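Endo alpha-1,4 polygalactosaminidase (Neosartorya fumigata, PDB 6OJ1) is an endo-alpha-1,4-galactosaminidase that cleaves galactosamine-containing polysaccharide and thereby disrupts microbial biofilms. Local coordinates at residues 206-209 / 213-216; 227-232 / 253-258; 265-268 / 272-275. All blocks are in the same frame, centred on the assembly; numbering follows the deposited sequence.

Contact 1: 206-209 / 213-216; sequences EQCA and ECDT. With K (potassium ion), chain H.
Cys-208 and Cys-214 join in a disulfide that closes a short loop where strand 202-206 of the barrel runs out into the turn before helix 214-217. The SG of Cys-208 lies 2.1 Å from the SG of Cys-214, and the torsion about this bond, 87°, is close to the 90° of a relaxed disulfide. The two halves reach it differently: in Cys-208 the sulfur stands between the backbone N and the carbonyl carbon (chi1 67°), whereas in Cys-214 it lies beside the backbone N, turned away from the carbonyl (chi1 -66°). The main chain shuts the same loop a second time, Glu-213 N donating an almost straight bond of 3.0 Å to Cys-208 O. Against this core the CB of Ala-209 rests 4.1 Å from the SG of Cys-214.

A water links the flanks, 2.8 Å from Glu-206 O and 2.6 Å from Glu-213 OE2. The Glu-206 side chain itself leads away from the disulfide, its chain extended beyond CG, and carries its carboxylate to a potassium ion. OE1 makes a long contact of 3.2 Å with that ion, whose other neighbours here are five waters, one of them more distant still. Two of those waters also donate to OE2 of Glu-206, which in addition is hydrogen-bonded to Tyr-232 OH, so that the carboxylate is held at both oxygens. The whole is a disulfide-closed beta-alpha loop at the C-terminal end of a barrel strand, the end at which (beta/alpha)-barrel enzymes characteristically place their active sites.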
ATOM      1  N   GLU A 206       8.330  -0.039   1.767  1.00 18.54           N
ATOM      2  CA  GLU A 206       8.943   1.114   2.419  1.00 20.38           C
ATOM      3  C   GLU A 206      10.322   0.736   2.947  1.00 23.08           C
ATOM      4  O   GLU A 206      10.456  -0.218   3.718  1.00 23.25           O
ATOM      5  CB  GLU A 206       8.071   1.617   3.562  1.00 19.12           C
ATOM      6  CG  GLU A 206       6.766   2.233   3.096  1.00 18.12           C
ATOM      7  CD  GLU A 206       5.814   2.425   4.239  1.00 23.99           C
ATOM      8  OE1 GLU A 206       5.481   1.419   4.907  1.00 19.44           O
ATOM      9  OE2 GLU A 206       5.408   3.580   4.482  1.00 23.25           O
ATOM     10  N   GLN A 207      11.340   1.490   2.535  1.00 19.85           N
ATOM     11  CA  GLN A 207      12.627   1.557   3.226  1.00 26.66           C
ATOM     12  C   GLN A 207      13.450   0.279   3.171  1.00 28.93           C
ATOM     13  O   GLN A 207      14.302   0.072   4.041  1.00 24.40           O
ATOM     14  CB  GLN A 207      12.431   1.946   4.694  1.00 26.85           C
ATOM     15  CG  GLN A 207      11.792   3.317   4.877  1.00 30.22           C
ATOM     16  CD  GLN A 207      11.255   3.504   6.273  1.00 29.77           C
ATOM     17  OE1 GLN A 207      10.146   3.073   6.585  1.00 40.71           O
ATOM     18  NE2 GLN A 207      12.038   4.142   7.123  1.00 30.60           N
ATOM     19  N   CYS A 208      13.268  -0.587   2.173  1.00 23.46           N
ATOM     20  CA  CYS A 208      14.135  -1.764   2.126  1.00 23.17           C
ATOM     21  C   CYS A 208      15.602  -1.377   1.980  1.00 27.22           C
ATOM     22  O   CYS A 208      16.486  -2.101   2.454  1.00 30.52           O
ATOM     23  CB  CYS A 208      13.724  -2.703   0.991  1.00 25.71           C
ATOM     24  SG  CYS A 208      13.965  -2.066  -0.695  1.00 29.73           S
ATOM     25  N   ALA A 209      15.882  -0.235   1.342  1.00 28.56           N
ATOM     26  CA  ALA A 209      17.271   0.184   1.171  1.00 33.02           C
ATOM     27  C   ALA A 209      17.893   0.553   2.509  1.00 37.93           C
ATOM     28  O   ALA A 209      19.064   0.248   2.765  1.00 40.02           O
ATOM     29  CB  ALA A 209      17.349   1.359   0.195  1.00 35.34           C
ATOM     30  N   GLU A 213      16.994  -4.961   3.106  1.00 31.93           N
ATOM     31  CA  GLU A 213      15.994  -5.969   2.756  1.00 34.58           C
ATOM     32  C   GLU A 213      15.541  -5.943   1.301  1.00 32.52           C
ATOM     33  O   GLU A 213      14.535  -6.587   0.984  1.00 28.40           O
ATOM     34  CB  GLU A 213      14.727  -5.837   3.609  1.00 38.66           C
ATOM     35  CG  GLU A 213      14.852  -5.183   4.943  1.00 52.88           C
ATOM     36  CD  GLU A 213      13.491  -5.036   5.595  1.00 71.40           C
ATOM     37  OE1 GLU A 213      12.875  -6.074   5.920  1.00 79.25           O
ATOM     38  OE2 GLU A 213      13.019  -3.889   5.752  1.00 79.47           O
ATOM     39  N   CYS A 214      16.207  -5.217   0.404  1.00 30.48           N
ATOM     40  CA  CYS A 214      15.608  -5.094  -0.924  1.00 32.01           C
ATOM     41  C   CYS A 214      15.681  -6.406  -1.700  1.00 29.14           C
ATOM     42  O   CYS A 214      14.845  -6.650  -2.576  1.00 30.40           O
ATOM     43  CB  CYS A 214      16.256  -3.964  -1.721  1.00 35.61           C
ATOM     44  SG  CYS A 214      15.972  -2.279  -1.067  1.00 34.57           S
ATOM     45  N   ASP A 215      16.664  -7.262  -1.392  1.00 30.84           N
ATOM     46  CA  ASP A 215      16.714  -8.583  -2.011  1.00 33.15           C
ATOM     47  C   ASP A 215      15.452  -9.386  -1.737  1.00 34.04           C
ATOM     48  O   ASP A 215      15.039 -10.196  -2.575  1.00 35.19           O
ATOM     49  CB  ASP A 215      17.927  -9.361  -1.510  1.00 29.90           C
ATOM     50  CG  ASP A 215      19.215  -8.873  -2.116  1.00 55.64           C
ATOM     51  OD1 ASP A 215      19.241  -8.657  -3.346  1.00 64.74           O
ATOM     52  OD2 ASP A 215      20.194  -8.702  -1.360  1.00 64.06           O
ATOM     53  N   THR A 216      14.834  -9.193  -0.569  1.00 27.56           N
ATOM     54  CA  THR A 216      13.609  -9.922  -0.269  1.00 29.87           C
ATOM     55  C   THR A 216      12.513  -9.558  -1.260  1.00 30.39           C
ATOM     56  O   THR A 216      11.788 -10.431  -1.753  1.00 28.95           O
ATOM     57  CB  THR A 216      13.169  -9.632   1.168  1.00 30.22           C
ATOM     58  OG1 THR A 216      14.150 -10.154   2.076  1.00 34.91           O
ATOM     59  CG2 THR A 216      11.817 -10.285   1.469  1.00 31.42           C
TER
HETATM   60  K     K H 418       4.140   2.454   7.602  1.00 95.07           K
HETATM   61  O   HOH W   1      11.621  -2.803   3.881  1.00 28.15           O
HETATM   62  O   HOH W   2       2.689   3.515   4.771  1.00 29.58           O
HETATM   63  O   HOH W   3       5.468   4.828   7.229  1.00 41.13           O
HETATM   64  O   HOH W   4       1.232   3.139   7.295  1.00 32.59           O
HETATM   65  O   HOH W   5       4.394   0.406   9.431  1.00 46.82           O
HETATM   66  O   HOH W   6       2.713   0.216   6.926  1.00 29.44           O

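Contact 2: 227-232 / 253-258; sequences VFHIEY and CDFAGS
The backbones of 227-232 and 253-258 stay well apart, the CA atoms of His-229 and Ser-258 being the nearest pair at 9.5 Å, and two aromatic rings, those of His-229 and Phe-255, bridge strand and loop. The rings come from opposite directions and meet as an offset edge-to-face pair, the edge of Phe-255 turned toward the face of His-229, with centroids 5.2 Å apart and planes at 81°. The closest atoms are CE1 of His-229 and CE1 of Phe-255, 3.5 Å from each other, and CZ of the phenyl ring comes nearly as close.

Each ring has further contacts of its own. NE2 of His-229 donates over 2.6 Å to OE2 of Glu-231, which accepts on its anti lone pair and sits somewhat out of the imidazole plane. That same OE2 is hydrogen-bonded to Ala-209 N, while ND1 of His-229 pairs with Thr-263 OG1 on the adjoining strand; bonds at both nitrogens settle the rotation of the imidazole. With CG of Phe-255 placed between its backbone N and carbonyl carbon (chi1 46°), the phenyl ring folds back beneath its own turn, where CB of Ser-258 sits 3.3 Å above the plane, over the centre of the Phe-255 ring.

The turn is a type II beta turn, Gly-257 supplying the positive phi. Phe-255 O accepts twice, from Ser-258 N at 2.8 Å and from Ser-258 OG, the latter on a lone pair in the carbonyl plane. Phe-255 also meets Phe-261 edge-to-face. The contact lies within a beta-alpha-beta crossover of the (beta/alpha)-barrel, strand 227-231, helix 246-253 and strand 261-266: the loop after the helix sets Phe-255 against His-229 of the first strand.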
ATOM      1  N   VAL A 227       7.920  -3.314  -7.976  1.00 21.29           N
ATOM      2  CA  VAL A 227       7.986  -2.917  -6.574  1.00 20.74           C
ATOM      3  C   VAL A 227       7.816  -1.407  -6.552  1.00 23.76           C
ATOM      4  O   VAL A 227       8.668  -0.668  -7.065  1.00 27.16           O
ATOM      5  CB  VAL A 227       9.301  -3.308  -5.890  1.00 24.43           C
ATOM      6  CG1 VAL A 227       9.286  -2.769  -4.452  1.00 23.98           C
ATOM      7  CG2 VAL A 227       9.506  -4.816  -5.923  1.00 25.44           C
ATOM      8  N   PHE A 228       6.724  -0.957  -5.961  1.00 20.95           N
ATOM      9  CA  PHE A 228       6.487   0.467  -5.756  1.00 21.48           C
ATOM     10  C   PHE A 228       7.179   0.837  -4.453  1.00 23.43           C
ATOM     11  O   PHE A 228       6.706   0.508  -3.361  1.00 20.86           O
ATOM     12  CB  PHE A 228       4.989   0.745  -5.785  1.00 22.93           C
ATOM     13  CG  PHE A 228       4.382   0.429  -7.119  1.00 24.15           C
ATOM     14  CD1 PHE A 228       4.859   1.060  -8.266  1.00 23.23           C
ATOM     15  CD2 PHE A 228       3.367  -0.512  -7.247  1.00 23.35           C
ATOM     16  CE1 PHE A 228       4.331   0.769  -9.526  1.00 22.95           C
ATOM     17  CE2 PHE A 228       2.826  -0.807  -8.500  1.00 26.45           C
ATOM     18  CZ  PHE A 228       3.311  -0.169  -9.640  1.00 22.73           C
ATOM     19  N   HIS A 229       8.331   1.495  -4.579  1.00 22.11           N
ATOM     20  CA  HIS A 229       9.338   1.551  -3.528  1.00 24.61           C
ATOM     21  C   HIS A 229       9.445   2.968  -2.984  1.00 24.66           C
ATOM     22  O   HIS A 229       9.681   3.911  -3.746  1.00 24.43           O
ATOM     23  CB  HIS A 229      10.679   1.060  -4.083  1.00 24.11           C
ATOM     24  CG  HIS A 229      11.847   1.329  -3.189  1.00 26.26           C
ATOM     25  ND1 HIS A 229      12.994   1.946  -3.643  1.00 25.88           N
ATOM     26  CD2 HIS A 229      12.054   1.062  -1.876  1.00 20.46           C
ATOM     27  CE1 HIS A 229      13.856   2.055  -2.647  1.00 30.40           C
ATOM     28  NE2 HIS A 229      13.308   1.532  -1.563  1.00 21.66           N
ATOM     29  N   ILE A 230       9.294   3.116  -1.664  1.00 22.04           N
ATOM     30  CA  ILE A 230       9.357   4.415  -0.992  1.00 20.89           C
ATOM     31  C   ILE A 230      10.572   4.453  -0.079  1.00 24.23           C
ATOM     32  O   ILE A 230      10.825   3.499   0.663  1.00 20.84           O
ATOM     33  CB  ILE A 230       8.087   4.686  -0.158  1.00 19.19           C
ATOM     34  CG1 ILE A 230       6.814   4.409  -0.944  1.00 20.89           C
ATOM     35  CG2 ILE A 230       8.086   6.121   0.364  1.00 19.00           C
ATOM     36  CD1 ILE A 230       5.564   4.441  -0.052  1.00 20.48           C
ATOM     37  N   GLU A 231      11.317   5.565  -0.112  1.00 22.92           N
ATOM     38  CA  GLU A 231      12.311   5.850   0.913  1.00 22.62           C
ATOM     39  C   GLU A 231      12.024   7.222   1.505  1.00 26.82           C
ATOM     40  O   GLU A 231      11.473   8.101   0.834  1.00 25.79           O
ATOM     41  CB  GLU A 231      13.751   5.802   0.375  1.00 25.62           C
ATOM     42  CG  GLU A 231      14.192   4.405  -0.134  1.00 23.42           C
ATOM     43  CD  GLU A 231      14.495   3.413   0.984  1.00 28.63           C
ATOM     44  OE1 GLU A 231      14.903   3.845   2.083  1.00 30.25           O
ATOM     45  OE2 GLU A 231      14.341   2.189   0.754  1.00 28.83           O
ATOM     46  N   TYR A 232      12.400   7.392   2.774  1.00 23.50           N
ATOM     47  CA  TYR A 232      12.087   8.590   3.554  1.00 24.11           C
ATOM     48  C   TYR A 232      13.386   9.188   4.081  1.00 26.14           C
ATOM     49  O   TYR A 232      13.669   9.124   5.285  1.00 28.94           O
ATOM     50  CB  TYR A 232      11.157   8.268   4.721  1.00 23.64           C
ATOM     51  CG  TYR A 232       9.818   7.649   4.371  1.00 23.89           C
ATOM     52  CD1 TYR A 232       8.837   8.378   3.712  1.00 19.92           C
ATOM     53  CD2 TYR A 232       9.529   6.340   4.738  1.00 22.95           C
ATOM     54  CE1 TYR A 232       7.598   7.808   3.410  1.00 21.20           C
ATOM     55  CE2 TYR A 232       8.305   5.762   4.453  1.00 21.26           C
ATOM     56  CZ  TYR A 232       7.341   6.497   3.786  1.00 18.54           C
ATOM     57  OH  TYR A 232       6.111   5.940   3.493  1.00 19.08           O
ATOM     58  N   CYS A 253      18.347   5.141  -3.877  1.00 35.52           N
ATOM     59  CA  CYS A 253      18.128   4.861  -5.290  1.00 34.65           C
ATOM     60  C   CYS A 253      19.004   3.766  -5.848  1.00 39.88           C
ATOM     61  O   CYS A 253      18.603   3.101  -6.805  1.00 43.10           O
ATOM     62  CB  CYS A 253      18.382   6.120  -6.123  1.00 31.08           C
ATOM     63  SG  CYS A 253      17.092   7.353  -5.993  1.00 37.05           S
ATOM     64  N   ASP A 254      20.194   3.589  -5.297  1.00 42.38           N
ATOM     65  CA  ASP A 254      21.210   2.728  -5.879  1.00 49.42           C
ATOM     66  C   ASP A 254      21.396   1.532  -4.960  1.00 47.20           C
ATOM     67  O   ASP A 254      21.996   1.649  -3.887  1.00 51.73           O
ATOM     68  CB  ASP A 254      22.509   3.501  -6.092  1.00 59.00           C
ATOM     69  CG  ASP A 254      22.339   4.671  -7.057  1.00 71.17           C
ATOM     70  OD1 ASP A 254      21.497   4.572  -7.980  1.00 71.23           O
ATOM     71  OD2 ASP A 254      23.043   5.691  -6.890  1.00 75.68           O
ATOM     72  N   PHE A 255      20.851   0.396  -5.377  1.00 44.45           N
ATOM     73  CA  PHE A 255      21.011  -0.866  -4.677  1.00 46.33           C
ATOM     74  C   PHE A 255      20.906  -1.968  -5.715  1.00 49.46           C
ATOM     75  O   PHE A 255      20.484  -1.731  -6.848  1.00 45.58           O
ATOM     76  CB  PHE A 255      19.973  -1.041  -3.564  1.00 46.10           C
ATOM     77  CG  PHE A 255      18.572  -0.684  -3.976  1.00 45.33           C
ATOM     78  CD1 PHE A 255      18.108   0.618  -3.848  1.00 38.13           C
ATOM     79  CD2 PHE A 255      17.713  -1.650  -4.474  1.00 41.92           C
ATOM     80  CE1 PHE A 255      16.812   0.954  -4.218  1.00 41.39           C
ATOM     81  CE2 PHE A 255      16.415  -1.320  -4.845  1.00 37.28           C
ATOM     82  CZ  PHE A 255      15.967  -0.011  -4.715  1.00 34.91           C
ATOM     83  N   ALA A 256      21.327  -3.171  -5.330  1.00 56.06           N
ATOM     84  CA  ALA A 256      21.303  -4.300  -6.252  1.00 57.69           C
ATOM     85  C   ALA A 256      19.921  -4.452  -6.872  1.00 47.21           C
ATOM     86  O   ALA A 256      18.922  -4.610  -6.163  1.00 46.86           O
ATOM     87  CB  ALA A 256      21.705  -5.584  -5.524  1.00 58.83           C
ATOM     88  N   GLY A 257      19.868  -4.363  -8.201  1.00 49.37           N
ATOM     89  CA  GLY A 257      18.617  -4.516  -8.913  1.00 47.60           C
ATOM     90  C   GLY A 257      17.663  -3.352  -8.790  1.00 40.32           C
ATOM     91  O   GLY A 257      16.480  -3.497  -9.119  1.00 39.65           O
ATOM     92  N   SER A 258      18.143  -2.194  -8.321  1.00 39.47           N
ATOM     93  CA  SER A 258      17.274  -1.026  -8.173  1.00 38.18           C
ATOM     94  C   SER A 258      16.711  -0.552  -9.500  1.00 37.99           C
ATOM     95  O   SER A 258      15.669   0.111  -9.510  1.00 39.40           O
ATOM     96  CB  SER A 258      18.023   0.129  -7.507  1.00 33.78           C
ATOM     97  OG  SER A 258      19.243   0.400  -8.184  1.00 46.00           O
TER

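Contact 3: 265-268 / 272-275; sequences IKNM and NWVE
Ile-265 and Glu-275 form the tight end of a beta hairpin, as an antiparallel hydrogen-bonded pair. Ile-265 N gives a bond of 3.0 Å to Glu-275 O, and Glu-275 N returns one of 3.1 Å to Ile-265 O. The CA of Val-274 adds a CA-H...O contact to Ile-265 O at 3.3 Å. Beside this pair the Trp-273 indole, its CG swung opposite the backbone N (chi1 177°), runs alongside Ile-265, with CH2 of Trp-273 3.8 Å from CG2 of Ile-265. Lys-266 C and Asn-267 N lie at the indole edge, near its plane, and the amide of Asn-267 packs by ND2, 3.5 Å from CB of Trp-273, while its OD1 is hydrogen-bonded to Lys-234 NZ and its ND2 to Asn-240 O and Asn-271 OD1.

Farther on the strands part and water enters: one molecule takes the N-H of Asn-267 at 2.9 Å and also lies close to Trp-273 O. The Lys-266 chain, bent at chi2 and chi3, reaches the same carbonyl, its NZ 2.9 Å from Trp-273 O and 54° above the carbonyl plane. That ammonium is shared with Ile-44 O, Gln-43 OE1 and Asn-271 O. Beyond it, Asn-272 touches a glycan sugar.

Around the hairpin, Ile-265 packs on Lys-249 and Cys-253 of helix 246-253, Lys-234 makes a cation-pi contact with Trp-273, and Val-274 meets Gln-43 of strand 42-45.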
ATOM      1  N   ILE A 265      11.103   9.093  -3.692  1.00 23.07           N
ATOM      2  CA  ILE A 265      11.599   9.702  -2.468  1.00 21.44           C
ATOM      3  C   ILE A 265      10.503  10.617  -1.948  1.00 21.87           C
ATOM      4  O   ILE A 265      10.016  11.483  -2.685  1.00 24.81           O
ATOM      5  CB  ILE A 265      12.907  10.464  -2.735  1.00 26.16           C
ATOM      6  CG1 ILE A 265      13.999   9.467  -3.142  1.00 32.35           C
ATOM      7  CG2 ILE A 265      13.324  11.269  -1.534  1.00 26.29           C
ATOM      8  CD1 ILE A 265      15.113  10.088  -3.934  1.00 36.05           C
ATOM      9  N   LYS A 266      10.077  10.405  -0.697  1.00 22.17           N
ATOM     10  CA  LYS A 266       8.890  11.071  -0.171  1.00 20.90           C
ATOM     11  C   LYS A 266       9.166  11.624   1.223  1.00 23.93           C
ATOM     12  O   LYS A 266      10.084  11.184   1.922  1.00 23.03           O
ATOM     13  CB  LYS A 266       7.671  10.103  -0.094  1.00 17.84           C
ATOM     14  CG  LYS A 266       7.260   9.481  -1.416  1.00 20.49           C
ATOM     15  CD  LYS A 266       6.611  10.537  -2.316  1.00 21.73           C
ATOM     16  CE  LYS A 266       5.291  11.048  -1.729  1.00 20.05           C
ATOM     17  NZ  LYS A 266       4.640  11.971  -2.722  1.00 17.70           N
ATOM     18  N   ASN A 267       8.334  12.585   1.630  1.00 18.88           N
ATOM     19  CA  ASN A 267       8.184  12.897   3.045  1.00 21.65           C
ATOM     20  C   ASN A 267       7.469  11.755   3.763  1.00 18.73           C
ATOM     21  O   ASN A 267       6.644  11.055   3.176  1.00 20.54           O
ATOM     22  CB  ASN A 267       7.365  14.170   3.241  1.00 21.75           C
ATOM     23  CG  ASN A 267       8.059  15.393   2.727  1.00 22.23           C
ATOM     24  OD1 ASN A 267       9.245  15.604   2.977  1.00 23.52           O
ATOM     25  ND2 ASN A 267       7.313  16.235   2.012  1.00 22.03           N
ATOM     26  N   MET A 268       7.767  11.599   5.065  1.00 20.93           N
ATOM     27  CA  MET A 268       7.102  10.561   5.855  1.00 23.74           C
ATOM     28  C   MET A 268       5.591  10.779   5.928  1.00 21.55           C
ATOM     29  O   MET A 268       4.832   9.818   6.105  1.00 23.65           O
ATOM     30  CB  MET A 268       7.708  10.508   7.268  1.00 27.48           C
ATOM     31  CG  MET A 268       7.108   9.447   8.183  1.00 44.92           C
ATOM     32  SD  MET A 268       7.710   7.770   7.861  1.00 56.43           S
ATOM     33  CE  MET A 268       9.412   7.906   8.383  1.00 34.26           C
ATOM     34  N   ASN A 272       2.219  15.732  -1.212  1.00 16.92           N
ATOM     35  CA  ASN A 272       2.490  15.751  -2.655  1.00 19.03           C
ATOM     36  C   ASN A 272       3.979  15.591  -2.974  1.00 19.60           C
ATOM     37  O   ASN A 272       4.337  14.974  -3.990  1.00 19.94           O
ATOM     38  CB  ASN A 272       1.996  17.065  -3.291  1.00 20.41           C
ATOM     39  CG  ASN A 272       0.486  17.066  -3.608  1.00 22.31           C
ATOM     40  OD1 ASN A 272      -0.081  16.066  -4.037  1.00 22.03           O
ATOM     41  ND2 ASN A 272      -0.149  18.229  -3.430  1.00 19.98           N
ATOM     42  N   TRP A 273       4.860  16.185  -2.169  1.00 19.41           N
ATOM     43  CA  TRP A 273       6.260  16.328  -2.574  1.00 21.56           C
ATOM     44  C   TRP A 273       6.870  14.983  -2.942  1.00 25.80           C
ATOM     45  O   TRP A 273       6.670  13.990  -2.245  1.00 21.28           O
ATOM     46  CB  TRP A 273       7.087  16.959  -1.455  1.00 24.13           C
ATOM     47  CG  TRP A 273       8.540  17.051  -1.811  1.00 23.68           C
ATOM     48  CD1 TRP A 273       9.141  18.024  -2.559  1.00 22.09           C
ATOM     49  CD2 TRP A 273       9.570  16.123  -1.456  1.00 27.24           C
ATOM     50  NE1 TRP A 273      10.489  17.771  -2.668  1.00 25.63           N
ATOM     51  CE2 TRP A 273      10.772  16.602  -2.010  1.00 26.33           C
ATOM     52  CE3 TRP A 273       9.587  14.926  -0.728  1.00 25.69           C
ATOM     53  CZ2 TRP A 273      11.982  15.943  -1.847  1.00 25.13           C
ATOM     54  CZ3 TRP A 273      10.792  14.269  -0.565  1.00 20.56           C
ATOM     55  CH2 TRP A 273      11.971  14.770  -1.129  1.00 24.28           C
ATOM     56  N   VAL A 274       7.631  14.953  -4.038  1.00 22.92           N
ATOM     57  CA  VAL A 274       8.274  13.711  -4.470  1.00 21.47           C
ATOM     58  C   VAL A 274       9.510  14.052  -5.286  1.00 24.80           C
ATOM     59  O   VAL A 274       9.548  15.055  -6.002  1.00 24.78           O
ATOM     60  CB  VAL A 274       7.294  12.811  -5.271  1.00 25.86           C
ATOM     61  CG1 VAL A 274       6.761  13.531  -6.500  1.00 20.99           C
ATOM     62  CG2 VAL A 274       7.944  11.493  -5.673  1.00 21.71           C
ATOM     63  N   GLU A 275      10.539  13.215  -5.163  1.00 23.52           N
ATOM     64  CA  GLU A 275      11.665  13.246  -6.083  1.00 24.52           C
ATOM     65  C   GLU A 275      11.849  11.857  -6.668  1.00 33.06           C
ATOM     66  O   GLU A 275      11.484  10.852  -6.047  1.00 28.06           O
ATOM     67  CB  GLU A 275      12.959  13.712  -5.408  1.00 30.03           C
ATOM     68  CG  GLU A 275      13.015  15.212  -5.216  1.00 37.40           C
ATOM     69  CD  GLU A 275      14.376  15.697  -4.759  1.00 47.71           C
ATOM     70  OE1 GLU A 275      14.476  16.896  -4.433  1.00 48.64           O
ATOM     71  OE2 GLU A 275      15.337  14.892  -4.731  1.00 50.23           O
TER
HETATM   72  O   HOH W   7       6.013  13.565   0.230  1.00 20.46           O

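How the contacts relate
The three contacts follow one another along the chain, each closing before the next opens, and track the last three parallel strands, 202-206, 227-231 and 261-266, and then the antiparallel strand 274-275 added after them. Contacts 1 and 2 have centres about 7 Å apart and touch directly, Gln-207 N lying 2.8 Å from Ile-230 O. Contacts 2 and 3, about 14 Å apart between centres, meet across the neighbouring strands 227-231 and 261-266, where Glu-231 O is 3.1 Å from Lys-266 N. Contacts 1 and 3 do not touch; their centres lie about 18 Å apart. Segment 227-232 is thus the shared middle, tying a disulfide loop to the hairpin that ends the sheet.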